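Local coordinates for membrane lipoprotein family protein (PDB 4PEV) that binds adenosine and probably serves as the solute-binding lipoprotein of an ABC transporter that takes up nucleosides, at residues C[112-117]-C[137-142]. Numbering follows the deposited sequence.
Sequences YDLIVL and KYALID. With ADN (adenosine), chain F.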
ATOM      1  N   TYR C 112     -24.554   3.750  14.688  1.00 27.79           N
ATOM      2  CA  TYR C 112     -23.133   3.447  14.752  1.00 26.42           C
ATOM      3  C   TYR C 112     -22.374   4.355  15.710  1.00 25.73           C
ATOM      4  O   TYR C 112     -22.359   5.574  15.560  1.00 24.32           O
ATOM      5  CB  TYR C 112     -22.514   3.524  13.356  1.00 25.41           C
ATOM      6  CG  TYR C 112     -23.210   2.622  12.404  1.00 24.67           C
ATOM      7  CD1 TYR C 112     -23.022   1.258  12.462  1.00 25.26           C
ATOM      8  CD2 TYR C 112     -24.083   3.125  11.469  1.00 25.01           C
ATOM      9  CE1 TYR C 112     -23.699   0.408  11.609  1.00 25.54           C
ATOM     10  CE2 TYR C 112     -24.753   2.298  10.600  1.00 24.82           C
ATOM     11  CZ  TYR C 112     -24.554   0.943  10.675  1.00 25.82           C
ATOM     12  OH  TYR C 112     -25.221   0.127   9.806  1.00 26.84           O
ATOM     13  N   ASP C 113     -21.720   3.725  16.676  1.00 26.65           N
ATOM     14  CA  ASP C 113     -20.866   4.417  17.613  1.00 28.58           C
ATOM     15  C   ASP C 113     -19.655   5.008  16.888  1.00 28.75           C
ATOM     16  O   ASP C 113     -19.189   6.093  17.224  1.00 31.41           O
ATOM     17  CB  ASP C 113     -20.460   3.464  18.736  1.00 29.75           C
ATOM     18  CG  ASP C 113     -21.674   2.870  19.455  1.00 31.97           C
ATOM     19  OD1 ASP C 113     -22.258   3.529  20.352  1.00 33.66           O
ATOM     20  OD2 ASP C 113     -22.072   1.744  19.099  1.00 34.25           O
ATOM     21  N   LEU C 114     -19.174   4.301  15.873  1.00 28.77           N
ATOM     22  CA  LEU C 114     -18.059   4.757  15.035  1.00 27.75           C
ATOM     23  C   LEU C 114     -18.377   4.454  13.566  1.00 27.21           C
ATOM     24  O   LEU C 114     -18.931   3.387  13.232  1.00 26.67           O
ATOM     25  CB  LEU C 114     -16.757   4.046  15.442  1.00 26.61           C
ATOM     26  CG  LEU C 114     -15.441   4.429  14.752  1.00 26.46           C
ATOM     27  CD1 LEU C 114     -15.018   5.855  15.059  1.00 26.24           C
ATOM     28  CD2 LEU C 114     -14.343   3.461  15.158  1.00 26.78           C
ATOM     29  N   ILE C 115     -18.043   5.403  12.700  1.00 25.67           N
ATOM     30  CA  ILE C 115     -18.086   5.167  11.275  1.00 25.37           C
ATOM     31  C   ILE C 115     -16.641   5.197  10.801  1.00 25.97           C
ATOM     32  O   ILE C 115     -15.940   6.191  10.999  1.00 26.43           O
ATOM     33  CB  ILE C 115     -18.964   6.199  10.545  1.00 25.09           C
ATOM     34  CG1 ILE C 115     -20.422   6.060  11.007  1.00 25.02           C
ATOM     35  CG2 ILE C 115     -18.885   6.006   9.029  1.00 25.14           C
ATOM     36  CD1 ILE C 115     -21.356   7.093  10.414  1.00 25.11           C
ATOM     37  N   VAL C 116     -16.201   4.089  10.206  1.00 25.81           N
ATOM     38  CA  VAL C 116     -14.841   3.950   9.720  1.00 26.05           C
ATOM     39  C   VAL C 116     -14.828   4.141   8.216  1.00 26.45           C
ATOM     40  O   VAL C 116     -15.534   3.446   7.491  1.00 28.34           O
ATOM     41  CB  VAL C 116     -14.254   2.576  10.063  1.00 25.73           C
ATOM     42  CG1 VAL C 116     -12.862   2.427   9.468  1.00 25.62           C
ATOM     43  CG2 VAL C 116     -14.204   2.391  11.568  1.00 25.64           C
ATOM     44  N   LEU C 117     -14.008   5.072   7.750  1.00 26.28           N
ATOM     45  CA  LEU C 117     -14.018   5.459   6.348  1.00 27.21           C
ATOM     46  C   LEU C 117     -12.702   5.074   5.686  1.00 26.70           C
ATOM     47  O   LEU C 117     -11.653   5.659   5.964  1.00 25.14           O
ATOM     48  CB  LEU C 117     -14.289   6.963   6.232  1.00 27.92           C
ATOM     49  CG  LEU C 117     -15.633   7.403   6.832  1.00 27.53           C
ATOM     50  CD1 LEU C 117     -15.706   8.911   6.903  1.00 27.89           C
ATOM     51  CD2 LEU C 117     -16.807   6.848   6.041  1.00 26.73           C
ATOM     52  N   LYS C 137     -18.935   9.971  15.880  1.00 33.52           N
ATOM     53  CA  LYS C 137     -17.490   9.756  15.741  1.00 33.04           C
ATOM     54  C   LYS C 137     -17.144   9.067  14.430  1.00 31.34           C
ATOM     55  O   LYS C 137     -17.834   8.141  14.016  1.00 29.50           O
ATOM     56  CB  LYS C 137     -16.945   8.897  16.866  1.00 34.96           C
ATOM     57  CG  LYS C 137     -17.511   9.226  18.222  1.00 38.16           C
ATOM     58  CD  LYS C 137     -16.567   8.775  19.326  1.00 41.22           C
ATOM     59  CE  LYS C 137     -17.309   8.577  20.639  1.00 44.87           C
ATOM     60  NZ  LYS C 137     -18.246   7.416  20.564  1.00 46.26           N
ATOM     61  N   TYR C 138     -16.044   9.518  13.817  1.00 30.68           N
ATOM     62  CA  TYR C 138     -15.561   9.024  12.529  1.00 28.67           C
ATOM     63  C   TYR C 138     -14.089   8.669  12.612  1.00 28.73           C
ATOM     64  O   TYR C 138     -13.328   9.381  13.250  1.00 28.62           O
ATOM     65  CB  TYR C 138     -15.690  10.103  11.471  1.00 27.48           C
ATOM     66  CG  TYR C 138     -17.090  10.615  11.237  1.00 28.40           C
ATOM     67  CD1 TYR C 138     -17.950   9.967  10.370  1.00 28.26           C
ATOM     68  CD2 TYR C 138     -17.542  11.771  11.858  1.00 28.55           C
ATOM     69  CE1 TYR C 138     -19.220  10.440  10.148  1.00 28.52           C
ATOM     70  CE2 TYR C 138     -18.807  12.262  11.629  1.00 27.92           C
ATOM     71  CZ  TYR C 138     -19.639  11.589  10.779  1.00 28.67           C
ATOM     72  OH  TYR C 138     -20.900  12.064  10.552  1.00 29.15           O
ATOM     73  N   ALA C 139     -13.681   7.586  11.950  1.00 29.08           N
ATOM     74  CA  ALA C 139     -12.259   7.353  11.677  1.00 28.11           C
ATOM     75  C   ALA C 139     -12.026   7.362  10.169  1.00 27.42           C
ATOM     76  O   ALA C 139     -12.660   6.624   9.435  1.00 26.87           O
ATOM     77  CB  ALA C 139     -11.780   6.054  12.294  1.00 27.65           C
ATOM     78  N   LEU C 140     -11.149   8.248   9.716  1.00 28.03           N
ATOM     79  CA  LEU C 140     -10.775   8.322   8.313  1.00 28.63           C
ATOM     80  C   LEU C 140      -9.468   7.579   8.164  1.00 29.71           C
ATOM     81  O   LEU C 140      -8.519   7.871   8.877  1.00 30.04           O
ATOM     82  CB  LEU C 140     -10.613   9.779   7.891  1.00 28.54           C
ATOM     83  CG  LEU C 140     -10.342  10.069   6.411  1.00 29.72           C
ATOM     84  CD1 LEU C 140     -11.249   9.280   5.464  1.00 30.47           C
ATOM     85  CD2 LEU C 140     -10.473  11.561   6.137  1.00 29.48           C
ATOM     86  N   ILE C 141      -9.423   6.595   7.271  1.00 31.22           N
ATOM     87  CA  ILE C 141      -8.206   5.798   7.074  1.00 31.73           C
ATOM     88  C   ILE C 141      -7.538   6.166   5.750  1.00 33.90           C
ATOM     89  O   ILE C 141      -8.216   6.294   4.721  1.00 32.19           O
ATOM     90  CB  ILE C 141      -8.483   4.282   7.075  1.00 31.11           C
ATOM     91  CG1 ILE C 141      -9.379   3.867   8.254  1.00 31.97           C
ATOM     92  CG2 ILE C 141      -7.180   3.502   7.085  1.00 30.49           C
ATOM     93  CD1 ILE C 141      -8.884   4.279   9.627  1.00 32.25           C
ATOM     94  N   ASP C 142      -6.210   6.341   5.806  1.00 36.85           N
ATOM     95  CA  ASP C 142      -5.368   6.674   4.651  1.00 38.87           C
ATOM     96  C   ASP C 142      -5.551   8.122   4.190  1.00 36.63           C
ATOM     97  O   ASP C 142      -5.176   8.476   3.073  1.00 34.83           O
ATOM     98  CB  ASP C 142      -5.632   5.696   3.491  1.00 43.43           C
ATOM     99  CG  ASP C 142      -4.418   5.499   2.580  1.00 47.77           C
ATOM    100  OD1 ASP C 142      -3.304   5.299   3.113  1.00 56.17           O
ATOM    101  OD2 ASP C 142      -4.581   5.516   1.330  1.00 49.27           O
TER
HETATM  102  O5' ADN F 501      -2.840  -0.675  -3.315  1.00 24.76           O
HETATM  103  C5' ADN F 501      -1.945   0.450  -3.219  1.00 24.46           C
HETATM  104  C4' ADN F 501      -2.508   1.681  -2.500  1.00 25.00           C
HETATM  105  O4' ADN F 501      -3.600   2.267  -3.213  1.00 25.17           O
HETATM  106  C3' ADN F 501      -3.054   1.474  -1.090  1.00 25.42           C
HETATM  107  O3' ADN F 501      -2.015   1.419  -0.107  1.00 24.73           O
HETATM  108  C2' ADN F 501      -3.986   2.671  -0.931  1.00 25.15           C
HETATM  109  O2' ADN F 501      -3.303   3.871  -0.543  1.00 24.87           O
HETATM  110  C1' ADN F 501      -4.547   2.841  -2.318  1.00 25.20           C
HETATM  111  N9  ADN F 501      -5.823   2.116  -2.470  1.00 26.41           N
HETATM  112  C8  ADN F 501      -5.997   0.793  -2.700  1.00 26.73           C
HETATM  113  N7  ADN F 501      -7.317   0.479  -2.799  1.00 27.31           N
HETATM  114  C5  ADN F 501      -7.997   1.634  -2.637  1.00 28.16           C
HETATM  115  C6  ADN F 501      -9.414   2.054  -2.616  1.00 28.08           C
HETATM  116  N6  ADN F 501     -10.387   1.141  -2.793  1.00 28.70           N
HETATM  117  N1  ADN F 501      -9.698   3.364  -2.404  1.00 28.31           N
HETATM  118  C2  ADN F 501      -8.734   4.290  -2.212  1.00 27.77           C
HETATM  119  N3  ADN F 501      -7.431   3.983  -2.216  1.00 28.04           N
HETATM  120  C4  ADN F 501      -7.009   2.704  -2.414  1.00 27.80           C
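Ile115 and Leu117 alternate with Lys137, Ala139 and Ile141 in a ladder of four backbone hydrogen bonds that zips the two strands together in parallel. Ile115 N gives to Lys137 O at 3.0 Å, and Ile115 O takes Ala139 N at 2.8 Å. Further along, Ala139 O receives Leu117 N, and Leu117 O accepts Ile141 N at 2.7 Å. Tyr138 CA also sends a C-H toward Ile115 O.

The strands are the two ends of a right-handed beta-alpha-beta crossover through helix 123-132, neighbours in the parallel sheet of one lobe of this periplasmic-binding-protein fold. On the face packed against that helix, Ile115 and Tyr138 lie side by side, Ile115 CB 3.9 Å from Tyr138 CD1. Leu117 CD1 approaches the same ring obliquely, while Leu117 CB meets Leu140 CD1 at 3.9 Å; branched aliphatic chains suit this buried layer. A tyrosine suits this place, since its ring packs on Leu126 and Val129 while its hydroxyl is hydrogen-bonded to Ser107.

Leu114, Val116, Ala139 and Ile141 lie on the other face, where the first and the last two pack on helix 301-313. Leu114 CG stands anti to its own nitrogen (chi1 -176°), which brings CD1 over the neighbouring strand, 4.3 Å from Ala139 CB. The small methyl of Ala139 touches Ala308, which probably lets the helix sit close to the sheet. Val116 CG1 reaches Ile141 CG1 at 4.0 Å.

Polar residues occupy the ends. Lys137 lays its aliphatic CB against Asp113 O, whereas the Asp113 carboxylate turns to Ser54. Just past the C-terminal end of the second strand, Asp142 OD2 accepts the adenosine O2' hydroxyl at 2.8 Å, and its OD1 forms a salt bridge with Lys299, which is also hydrogen-bonded to the nucleoside.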